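Local coordinates for protein probable 2-oxoglutarate-dependent dioxygenase At5g05600 (PDB 6LSV) that oxidises the plant defence hormone jasmonate to 12-hydroxyjasmonate, using iron, molecular oxygen and 2-oxoglutarate, at residues A92-W97 against E293-A298; D137-H142 against K153-P158; S275-K280 against P321-P326. One frame throughout, in Å; residues are numbered along the deposited sequence.

Contact 1. Residues A92-W97 against E293-A298. With AKG (2-oxoglutaric acid), chain C.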
loop_
_atom_site.group_PDB
_atom_site.type_symbol
_atom_site.label_atom_id
_atom_site.label_comp_id
_atom_site.label_asym_id
_atom_site.label_seq_id
_atom_site.Cartn_x
_atom_site.Cartn_y
_atom_site.Cartn_z
ATOM N N ALA A 92 7.810 -14.406 -9.558
ATOM C CA ALA A 92 7.779 -15.480 -8.572
ATOM C C ALA A 92 7.054 -15.037 -7.310
ATOM O O ALA A 92 6.299 -15.813 -6.713
ATOM C CB ALA A 92 9.198 -15.944 -8.245
ATOM N N ALA A 93 7.266 -13.785 -6.896
ATOM C CA ALA A 93 6.542 -13.246 -5.749
ATOM C C ALA A 93 5.038 -13.268 -5.986
ATOM O O ALA A 93 4.265 -13.646 -5.098
ATOM C CB ALA A 93 7.019 -11.823 -5.455
ATOM N N ARG A 94 4.605 -12.875 -7.182
ATOM C CA ARG A 94 3.176 -12.862 -7.471
ATOM C C ARG A 94 2.610 -14.276 -7.516
ATOM O O ARG A 94 1.577 -14.560 -6.899
ATOM C CB ARG A 94 2.917 -12.134 -8.788
ATOM C CG ARG A 94 1.470 -12.159 -9.223
ATOM C CD ARG A 94 1.321 -11.669 -10.652
ATOM N NE ARG A 94 1.748 -10.281 -10.804
ATOM C CZ ARG A 94 2.924 -9.907 -11.296
ATOM N NH1 ARG A 94 3.806 -10.820 -11.688
ATOM N NH2 ARG A 94 3.218 -8.615 -11.393
ATOM N N GLU A 95 3.280 -15.183 -8.235
ATOM C CA GLU A 95 2.722 -16.518 -8.435
ATOM C C GLU A 95 2.808 -17.369 -7.174
ATOM O O GLU A 95 1.955 -18.237 -6.961
ATOM C CB GLU A 95 3.417 -17.212 -9.604
ATOM C CG GLU A 95 3.188 -16.523 -10.942
ATOM C CD GLU A 95 1.725 -16.178 -11.185
ATOM O OE1 GLU A 95 0.867 -17.078 -11.062
ATOM O OE2 GLU A 95 1.434 -15.000 -11.490
ATOM N N ASN A 96 3.817 -17.140 -6.332
ATOM C CA ASN A 96 3.837 -17.783 -5.022
ATOM C C ASN A 96 2.630 -17.365 -4.194
ATOM O O ASN A 96 1.945 -18.208 -3.604
ATOM C CB ASN A 96 5.131 -17.441 -4.285
ATOM C CG ASN A 96 6.225 -18.456 -4.532
ATOM O OD1 ASN A 96 6.528 -19.276 -3.669
ATOM N ND2 ASN A 96 6.827 -18.405 -5.715
ATOM N N TRP A 97 2.355 -16.061 -4.136
ATOM C CA TRP A 97 1.204 -15.587 -3.373
ATOM C C TRP A 97 -0.104 -16.008 -4.030
ATOM O O TRP A 97 -1.056 -16.388 -3.337
ATOM C CB TRP A 97 1.271 -14.069 -3.206
ATOM C CG TRP A 97 2.176 -13.654 -2.086
ATOM C CD1 TRP A 97 3.423 -13.105 -2.196
ATOM C CD2 TRP A 97 1.913 -13.773 -0.684
ATOM N NE1 TRP A 97 3.949 -12.873 -0.946
ATOM C CE2 TRP A 97 3.041 -13.275 -0.002
ATOM C CE3 TRP A 97 0.831 -14.251 0.061
ATOM C CZ2 TRP A 97 3.114 -13.236 1.388
ATOM C CZ3 TRP A 97 0.909 -14.214 1.438
ATOM C CH2 TRP A 97 2.043 -13.712 2.088
ATOM N N GLU A 293 -9.646 -12.682 -11.365
ATOM C CA GLU A 293 -9.155 -12.256 -10.070
ATOM C C GLU A 293 -7.980 -11.305 -10.263
ATOM O O GLU A 293 -7.592 -10.978 -11.386
ATOM C CB GLU A 293 -8.749 -13.479 -9.245
ATOM C CG GLU A 293 -7.957 -14.498 -10.061
ATOM C CD GLU A 293 -7.144 -15.442 -9.198
ATOM O OE1 GLU A 293 -7.749 -16.333 -8.564
ATOM O OE2 GLU A 293 -5.902 -15.299 -9.161
ATOM N N ARG A 294 -7.406 -10.863 -9.147
ATOM C CA ARG A 294 -6.213 -10.034 -9.153
ATOM C C ARG A 294 -5.366 -10.396 -7.947
ATOM O O ARG A 294 -5.881 -10.855 -6.924
ATOM C CB ARG A 294 -6.545 -8.529 -9.125
ATOM C CG ARG A 294 -6.968 -7.941 -10.465
ATOM C CD ARG A 294 -7.112 -6.415 -10.420
ATOM N NE ARG A 294 -5.836 -5.711 -10.542
ATOM C CZ ARG A 294 -5.206 -5.109 -9.536
ATOM N NH1 ARG A 294 -5.731 -5.113 -8.316
ATOM N NH2 ARG A 294 -4.046 -4.499 -9.749
ATOM N N VAL A 295 -4.058 -10.190 -8.077
ATOM C CA VAL A 295 -3.122 -10.344 -6.969
ATOM C C VAL A 295 -2.132 -9.192 -7.045
ATOM O O VAL A 295 -1.449 -9.026 -8.063
ATOM C CB VAL A 295 -2.379 -11.692 -7.005
ATOM C CG1 VAL A 295 -1.111 -11.615 -6.170
ATOM C CG2 VAL A 295 -3.282 -12.813 -6.511
ATOM N N SER A 296 -2.054 -8.397 -5.982
ATOM C CA SER A 296 -1.143 -7.264 -5.935
ATOM C C SER A 296 -0.352 -7.289 -4.638
ATOM O O SER A 296 -0.841 -7.740 -3.599
ATOM C CB SER A 296 -1.890 -5.936 -6.075
ATOM O OG SER A 296 -2.846 -6.009 -7.119
ATOM N N LEU A 297 0.880 -6.793 -4.712
ATOM C CA LEU A 297 1.821 -6.825 -3.601
ATOM C C LEU A 297 2.156 -5.395 -3.202
ATOM O O LEU A 297 2.664 -4.620 -4.020
ATOM C CB LEU A 297 3.089 -7.594 -3.978
ATOM C CG LEU A 297 3.051 -9.128 -3.978
ATOM C CD1 LEU A 297 2.172 -9.688 -5.088
ATOM C CD2 LEU A 297 4.459 -9.684 -4.091
ATOM N N ALA A 298 1.874 -5.051 -1.949
ATOM C CA ALA A 298 2.100 -3.711 -1.420
ATOM C C ALA A 298 3.219 -3.779 -0.390
ATOM O O ALA A 298 3.032 -4.315 0.707
ATOM C CB ALA A 298 0.822 -3.142 -0.808
HETATM C C1 AKG C . -2.704 -1.410 -1.495
HETATM O O1 AKG C . -1.805 -0.568 -1.249
HETATM O O2 AKG C . -2.995 -2.273 -0.621
HETATM C C2 AKG C . -3.445 -1.354 -2.836
HETATM O O5 AKG C . -4.072 -0.383 -3.099
HETATM C C3 AKG C . -3.398 -2.511 -3.844
HETATM C C4 AKG C . -3.375 -1.939 -5.265
HETATM C C5 AKG C . -3.768 -3.002 -6.292
HETATM O O3 AKG C . -3.322 -2.958 -7.469
HETATM O O4 AKG C . -4.548 -3.927 -5.955
#
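Helix segment 92-97 runs across strand 294-298 at 123° between their N-to-C directions, their axes 8.6 Å apart at closest approach, with Arg94 and Val295 the nearest residues along the backbones. The small Ala93 allows Leu297 to settle against the helix: Ala93 CB lies 3.6 Å from Leu297 CD2. That same CD2 reaches the indole of Trp97 obliquely, while the other branch, CD1, rests on the backbone of Arg94 at its CA. One leucine thus spreads its two methyls over a full helical turn. Val295, two residues earlier and on the same side of the strand, turns CG1 to the aliphatic CG of Arg94 at 4.0 Å. With CG anti to its own backbone N (chi1 176°), the arginine chain slants across Val295 before its guanidinium forms a salt bridge with Asp91. The alternate residues of the strand serve the cosubstrate: Arg294 grips the distal carboxylate of 2-oxoglutarate at its guanidinium edge, NH1 to O4 at 2.9 Å and NH2 to O3 at 2.8 Å, and Ser296 OG adds a weak bond to the same carboxylate. Strand 294-302 lies between strands 233-237 and 204-212, whose Leu237 and Val209 extend the apolar layer beneath helix 87-102; helix 161-186 packs on that helix, Tyr168 on Ala93 and Ile165 on Trp97.

Contact 2. Residues D137-H142 against K153-P158. With JAA ({(1R,2R)-3-oxo-2-[(2Z)-pent-2-en-1-yl]cyclopentyl}acetic acid), chain D.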
loop_
_atom_site.group_PDB
_atom_site.type_symbol
_atom_site.label_atom_id
_atom_site.label_comp_id
_atom_site.label_asym_id
_atom_site.label_seq_id
_atom_site.Cartn_x
_atom_site.Cartn_y
_atom_site.Cartn_z
ATOM N N ASP A 137 -9.489 -10.415 0.182
ATOM C CA ASP A 137 -8.731 -10.979 1.285
ATOM C C ASP A 137 -7.294 -10.495 1.165
ATOM O O ASP A 137 -6.864 -10.031 0.105
ATOM C CB ASP A 137 -8.781 -12.510 1.272
ATOM C CG ASP A 137 -10.198 -13.051 1.354
ATOM O OD1 ASP A 137 -11.047 -12.411 2.008
ATOM O OD2 ASP A 137 -10.463 -14.115 0.758
ATOM N N TYR A 138 -6.541 -10.599 2.256
ATOM C CA TYR A 138 -5.177 -10.099 2.232
ATOM C C TYR A 138 -4.336 -10.851 3.252
ATOM O O TYR A 138 -4.854 -11.536 4.137
ATOM C CB TYR A 138 -5.131 -8.588 2.502
ATOM C CG TYR A 138 -5.521 -8.213 3.913
ATOM C CD1 TYR A 138 -4.565 -8.132 4.918
ATOM C CD2 TYR A 138 -6.845 -7.938 4.240
ATOM C CE1 TYR A 138 -4.915 -7.794 6.208
ATOM C CE2 TYR A 138 -7.206 -7.597 5.531
ATOM C CZ TYR A 138 -6.236 -7.528 6.512
ATOM O OH TYR A 138 -6.581 -7.192 7.805
ATOM N N TYR A 139 -3.016 -10.704 3.114
ATOM C CA TYR A 139 -2.052 -11.178 4.094
ATOM C C TYR A 139 -1.140 -10.027 4.486
ATOM O O TYR A 139 -0.785 -9.191 3.654
ATOM C CB TYR A 139 -1.206 -12.343 3.563
ATOM C CG TYR A 139 -0.673 -13.227 4.663
ATOM C CD1 TYR A 139 0.467 -12.874 5.373
ATOM C CD2 TYR A 139 -1.321 -14.403 5.005
ATOM C CE1 TYR A 139 0.950 -13.677 6.391
ATOM C CE2 TYR A 139 -0.847 -15.212 6.018
ATOM C CZ TYR A 139 0.287 -14.845 6.707
ATOM O OH TYR A 139 0.756 -15.649 7.716
ATOM N N PHE A 140 -0.753 -9.992 5.759
ATOM C CA PHE A 140 0.080 -8.913 6.277
ATOM C C PHE A 140 1.186 -9.498 7.143
ATOM O O PHE A 140 0.932 -10.385 7.963
ATOM C CB PHE A 140 -0.768 -7.915 7.077
ATOM C CG PHE A 140 0.009 -6.760 7.639
ATOM C CD1 PHE A 140 0.567 -5.807 6.803
ATOM C CD2 PHE A 140 0.171 -6.623 9.010
ATOM C CE1 PHE A 140 1.275 -4.738 7.326
ATOM C CE2 PHE A 140 0.880 -5.559 9.536
ATOM C CZ PHE A 140 1.433 -4.616 8.695
ATOM N N LEU A 141 2.412 -9.013 6.948
ATOM C CA LEU A 141 3.559 -9.467 7.721
ATOM C C LEU A 141 4.598 -8.355 7.759
ATOM O O LEU A 141 4.603 -7.455 6.914
ATOM C CB LEU A 141 4.166 -10.757 7.140
ATOM C CG LEU A 141 4.713 -10.741 5.705
ATOM C CD1 LEU A 141 6.195 -10.366 5.655
ATOM C CD2 LEU A 141 4.484 -12.085 5.020
ATOM N N HIS A 142 5.486 -8.434 8.745
ATOM C CA HIS A 142 6.566 -7.473 8.905
ATOM C C HIS A 142 7.872 -8.031 8.350
ATOM O O HIS A 142 8.123 -9.238 8.399
ATOM C CB HIS A 142 6.757 -7.107 10.377
ATOM C CG HIS A 142 5.663 -6.254 10.938
ATOM N ND1 HIS A 142 5.516 -4.923 10.610
ATOM C CD2 HIS A 142 4.666 -6.539 11.808
ATOM C CE1 HIS A 142 4.474 -4.427 11.251
ATOM N NE2 HIS A 142 3.940 -5.386 11.986
ATOM N N LYS A 153 5.064 -16.580 11.449
ATOM C CA LYS A 153 3.857 -15.843 11.099
ATOM C C LYS A 153 3.714 -15.639 9.596
ATOM O O LYS A 153 2.820 -14.907 9.163
ATOM C CB LYS A 153 3.832 -14.490 11.817
ATOM C CG LYS A 153 3.764 -14.599 13.333
ATOM C CD LYS A 153 3.543 -13.241 13.980
ATOM C CE LYS A 153 3.848 -13.275 15.471
ATOM N NZ LYS A 153 5.173 -12.667 15.772
ATOM N N TRP A 154 4.570 -16.260 8.802
ATOM C CA TRP A 154 4.491 -16.243 7.354
ATOM C C TRP A 154 3.782 -17.491 6.853
ATOM O O TRP A 154 3.646 -18.475 7.585
ATOM C CB TRP A 154 5.895 -16.168 6.744
ATOM C CG TRP A 154 6.627 -14.896 7.039
ATOM C CD1 TRP A 154 6.285 -13.937 7.949
ATOM C CD2 TRP A 154 7.832 -14.444 6.415
ATOM N NE1 TRP A 154 7.207 -12.919 7.933
ATOM C CE2 TRP A 154 8.167 -13.207 6.998
ATOM C CE3 TRP A 154 8.661 -14.969 5.419
ATOM C CZ2 TRP A 154 9.294 -12.485 6.616
ATOM C CZ3 TRP A 154 9.782 -14.251 5.044
ATOM C CH2 TRP A 154 10.087 -13.022 5.639
ATOM N N PRO A 155 3.294 -17.485 5.608
ATOM C CA PRO A 155 2.646 -18.690 5.080
ATOM C C PRO A 155 3.600 -19.857 4.951
ATOM O O PRO A 155 4.800 -19.747 5.230
ATOM C CB PRO A 155 2.127 -18.246 3.707
ATOM C CG PRO A 155 2.056 -16.791 3.779
ATOM C CD PRO A 155 3.171 -16.356 4.675
ATOM N N SER A 156 3.070 -20.980 4.484
ATOM C CA SER A 156 3.892 -22.178 4.468
ATOM C C SER A 156 3.680 -23.046 3.235
ATOM O O SER A 156 4.631 -23.687 2.774
ATOM C CB SER A 156 3.635 -22.986 5.733
ATOM O OG SER A 156 4.581 -24.025 5.927
ATOM N N PHE A 157 2.454 -23.085 2.689
ATOM C CA PHE A 157 2.131 -24.104 1.699
ATOM C C PHE A 157 3.010 -24.055 0.449
ATOM O O PHE A 157 3.613 -25.080 0.113
ATOM C CB PHE A 157 0.662 -24.055 1.286
ATOM C CG PHE A 157 0.398 -24.778 -0.008
ATOM C CD1 PHE A 157 0.482 -26.163 -0.065
ATOM C CD2 PHE A 157 0.140 -24.079 -1.179
ATOM C CE1 PHE A 157 0.269 -26.839 -1.252
ATOM C CE2 PHE A 157 -0.074 -24.754 -2.368
ATOM C CZ PHE A 157 -0.009 -26.134 -2.403
ATOM N N PRO A 158 3.069 -22.949 -0.306
ATOM C CA PRO A 158 4.010 -22.921 -1.426
ATOM C C PRO A 158 5.420 -23.000 -0.881
ATOM O O PRO A 158 5.913 -22.033 -0.283
ATOM C CB PRO A 158 3.739 -21.562 -2.100
ATOM C CG PRO A 158 2.440 -21.091 -1.533
ATOM C CD PRO A 158 2.435 -21.631 -0.136
HETATM O O01 JAA D . -3.265 -4.001 6.313
HETATM O O02 JAA D . 1.163 -0.276 8.958
HETATM O O03 JAA D . -0.315 -0.158 10.548
HETATM C C04 JAA D . -1.309 -1.740 7.888
HETATM C C05 JAA D . -2.579 -1.963 6.896
HETATM C C06 JAA D . -1.641 -2.630 9.114
HETATM C C07 JAA D . -2.639 -3.494 8.706
HETATM C C08 JAA D . -2.883 -3.210 7.109
HETATM C C09 JAA D . -2.183 -1.728 5.373
HETATM C C10 JAA D . -1.168 -0.377 8.288
HETATM C C11 JAA D . -2.348 -0.252 5.006
HETATM C C12 JAA D . -0.043 -0.264 9.322
HETATM C C13 JAA D . -2.994 0.126 3.919
HETATM C C14 JAA D . -3.616 -0.895 2.970
HETATM C C15 JAA D . -5.083 -0.539 2.727
HETATM O O HOH W 1 7.395 -11.019 9.911
#
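Tyr139 and Pro155 come together from opposite directions, the proline laying its CG over one face of the phenol, 4.0 Å from the centroid and 15° off the normal, in a CH-pi contact. The tyrosine is held at its edge as well: its OH donates to Lys153 O at 2.6 Å, coming from above the carbonyl plane. The proline covers the face, while the hydroxyl ties the far end of the ring to the loop. Two residues on, Leu141 crosses the indole of Trp154 at about a right angle. Its CG sits between the backbone N and the carbonyl carbon (chi1 61°), which brings both methyls onto one indole face, with CD2 4.0 Å from the centroid of the five-membered ring and CD1 3.6 Å from NE1. The indole N-H uses its edge differently, giving its proton to a water in the ring plane; a further link from this water to His142 O is doubtful. Between these two loop-facing residues, Phe140 faces the other way and covers jasmonate, CZ lying 3.7 Å from C06 of the cyclopentanone. Side chains alternate as in any beta strand; here strand 137-144 extends the main sheet of the double-stranded beta-helix (jelly-roll) fold of 2-oxoglutarate oxygenases, one side lining the jasmonate pocket, the other packed by the loop leading to helix 161-186.

Contact 3. Residues S275-K280 against P321-P326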
loop_
_atom_site.group_PDB
_atom_site.type_symbol
_atom_site.label_atom_id
_atom_site.label_comp_id
_atom_site.label_asym_id
_atom_site.label_seq_id
_atom_site.Cartn_x
_atom_site.Cartn_y
_atom_site.Cartn_z
ATOM N N SER A 275 7.391 16.416 3.946
ATOM C CA SER A 275 7.572 17.428 2.916
ATOM C C SER A 275 6.721 18.670 3.153
ATOM O O SER A 275 6.627 19.508 2.251
ATOM C CB SER A 275 7.259 16.837 1.537
ATOM O OG SER A 275 5.878 16.552 1.391
ATOM N N ASN A 276 6.113 18.803 4.335
ATOM C CA ASN A 276 5.186 19.897 4.643
ATOM C C ASN A 276 4.170 20.088 3.519
ATOM O O ASN A 276 3.869 21.212 3.109
ATOM C CB ASN A 276 5.936 21.203 4.926
ATOM C CG ASN A 276 5.118 22.177 5.772
ATOM O OD1 ASN A 276 4.231 21.774 6.524
ATOM N ND2 ASN A 276 5.416 23.465 5.646
ATOM N N SER A 277 3.660 18.966 3.005
ATOM C CA SER A 277 2.670 18.878 1.932
ATOM C C SER A 277 3.212 19.276 0.563
ATOM O O SER A 277 2.422 19.463 -0.369
ATOM C CB SER A 277 1.415 19.706 2.230
ATOM O OG SER A 277 0.413 18.917 2.850
ATOM N N THR A 278 4.530 19.410 0.400
ATOM C CA THR A 278 5.069 19.609 -0.942
ATOM C C THR A 278 4.872 18.360 -1.792
ATOM O O THR A 278 4.481 18.444 -2.963
ATOM C CB THR A 278 6.549 19.989 -0.884
ATOM O OG1 THR A 278 6.724 21.106 -0.002
ATOM C CG2 THR A 278 7.050 20.359 -2.273
ATOM N N TYR A 279 5.147 17.192 -1.219
ATOM C CA TYR A 279 4.741 15.928 -1.811
ATOM C C TYR A 279 3.361 15.561 -1.284
ATOM O O TYR A 279 3.063 15.754 -0.102
ATOM C CB TYR A 279 5.737 14.817 -1.476
ATOM C CG TYR A 279 7.117 15.007 -2.064
ATOM C CD1 TYR A 279 7.318 15.800 -3.182
ATOM C CD2 TYR A 279 8.220 14.386 -1.495
ATOM C CE1 TYR A 279 8.579 15.970 -3.719
ATOM C CE2 TYR A 279 9.484 14.547 -2.026
ATOM C CZ TYR A 279 9.657 15.340 -3.137
ATOM O OH TYR A 279 10.916 15.508 -3.663
ATOM N N LYS A 280 2.515 15.045 -2.167
ATOM C CA LYS A 280 1.173 14.619 -1.799
ATOM C C LYS A 280 1.094 13.102 -1.829
ATOM O O LYS A 280 1.665 12.462 -2.715
ATOM C CB LYS A 280 0.128 15.216 -2.742
ATOM C CG LYS A 280 0.064 16.733 -2.694
ATOM C CD LYS A 280 -0.304 17.225 -1.300
ATOM C CE LYS A 280 -0.492 18.730 -1.289
ATOM N NZ LYS A 280 -1.010 19.225 -2.594
ATOM N N PRO A 321 4.567 27.883 7.047
ATOM C CA PRO A 321 4.687 27.318 8.393
ATOM C C PRO A 321 4.424 25.824 8.371
ATOM O O PRO A 321 3.861 25.302 7.398
ATOM C CB PRO A 321 3.604 28.066 9.185
ATOM C CG PRO A 321 2.592 28.432 8.163
ATOM C CD PRO A 321 3.364 28.723 6.907
ATOM N N PRO A 322 4.818 25.099 9.419
ATOM C CA PRO A 322 4.570 23.651 9.447
ATOM C C PRO A 322 3.079 23.361 9.551
ATOM O O PRO A 322 2.388 23.896 10.420
ATOM C CB PRO A 322 5.332 23.186 10.691
ATOM C CG PRO A 322 5.368 24.400 11.573
ATOM C CD PRO A 322 5.526 25.557 10.629
ATOM N N LEU A 323 2.590 22.505 8.654
ATOM C CA LEU A 323 1.160 22.266 8.511
ATOM C C LEU A 323 0.633 21.128 9.379
ATOM O O LEU A 323 -0.587 20.938 9.438
ATOM C CB LEU A 323 0.821 21.981 7.046
ATOM C CG LEU A 323 0.918 23.167 6.087
ATOM C CD1 LEU A 323 1.192 22.692 4.666
ATOM C CD2 LEU A 323 -0.350 24.004 6.138
ATOM N N TYR A 324 1.505 20.372 10.051
ATOM C CA TYR A 324 1.073 19.243 10.870
ATOM C C TYR A 324 1.839 19.214 12.187
ATOM O O TYR A 324 3.050 19.475 12.208
ATOM C CB TYR A 324 1.276 17.899 10.152
ATOM C CG TYR A 324 0.775 17.838 8.724
ATOM C CD1 TYR A 324 1.575 18.258 7.668
ATOM C CD2 TYR A 324 -0.486 17.335 8.430
ATOM C CE1 TYR A 324 1.127 18.196 6.360
ATOM C CE2 TYR A 324 -0.940 17.265 7.122
ATOM C CZ TYR A 324 -0.130 17.700 6.093
ATOM O OH TYR A 324 -0.574 17.636 4.791
ATOM N N PRO A 325 1.168 18.893 13.288
ATOM C CA PRO A 325 1.866 18.710 14.563
ATOM C C PRO A 325 2.635 17.402 14.574
ATOM O O PRO A 325 2.406 16.530 13.722
ATOM C CB PRO A 325 0.722 18.691 15.587
ATOM C CG PRO A 325 -0.456 18.216 14.809
ATOM C CD PRO A 325 -0.294 18.816 13.446
ATOM N N PRO A 326 3.559 17.222 15.519
ATOM C CA PRO A 326 4.317 15.966 15.571
ATOM C C PRO A 326 3.457 14.804 16.047
ATOM O O PRO A 326 2.610 14.953 16.932
ATOM C CB PRO A 326 5.440 16.271 16.570
ATOM C CG PRO A 326 4.900 17.394 17.408
ATOM C CD PRO A 326 4.083 18.222 16.467
#
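Asn276 inserts its carboxamide between the carbonyl of Pro321 and the amide of Leu323, and this is the tight part of the contact. Its OD1 accepts from Leu323 N at 2.8 Å, in the carbonyl plane and on a lone pair. ND2 donates to Pro321 O at 3.0 Å almost straight (172°); that oxygen lies in the plane of the asparagine amide, although the donor stands well above the plane of the proline carbonyl. A chi1 of -157° swings the amide of Asn276 beside its own carbonyl carbon and across to the other loop, and two bonds of opposite polarity fix its rotation. A second polar tie lies alongside, where Tyr324 OH gives its proton to Ser277 OG, 2.5 Å away and in the plane of the phenol ring, and also bonds Gln272. The backbone shape behind these side chains is a Schellman motif: Asn276, with positive phi, is the C-prime residue closing helix 269-274, and a type I' turn runs on from Ser275 to Thr278, supported by Thr278 OG1 on Ser275 O. Leu323 closes the edge of the polar patch, its CD1 3.4 Å from Asn276 O and 3.9 Å from Ser277 CB. Toward solvent the fit is looser: Pro321 and Pro322 start their side chains away from the turn and are exposed, leaving mainly their backbone to meet Asn276.

How the contacts relate
Contacts 1 and 2 are buried neighbours, their centres 12 Å apart, and both draw on the main sheet, which contributes to the active site; the centre of contact 3 is about 34 Å from the centre of either, across the centre of the chain and nearer the surface. The first two merge at Trp97, whose indole touches Pro155, Tyr139 and Leu141, so helix 87-102 and the 153-158 loop share one apolar layer behind the pocket. Each also has a strand serving both sides, one turned to 2-oxoglutarate in contact 1, one to jasmonate in contact 2. Their chemistry grades with depth: alkyl packing in contact 1, aromatic faces with a few polar ties in contact 2, and chiefly hydrogen bonds between two loops in contact 3.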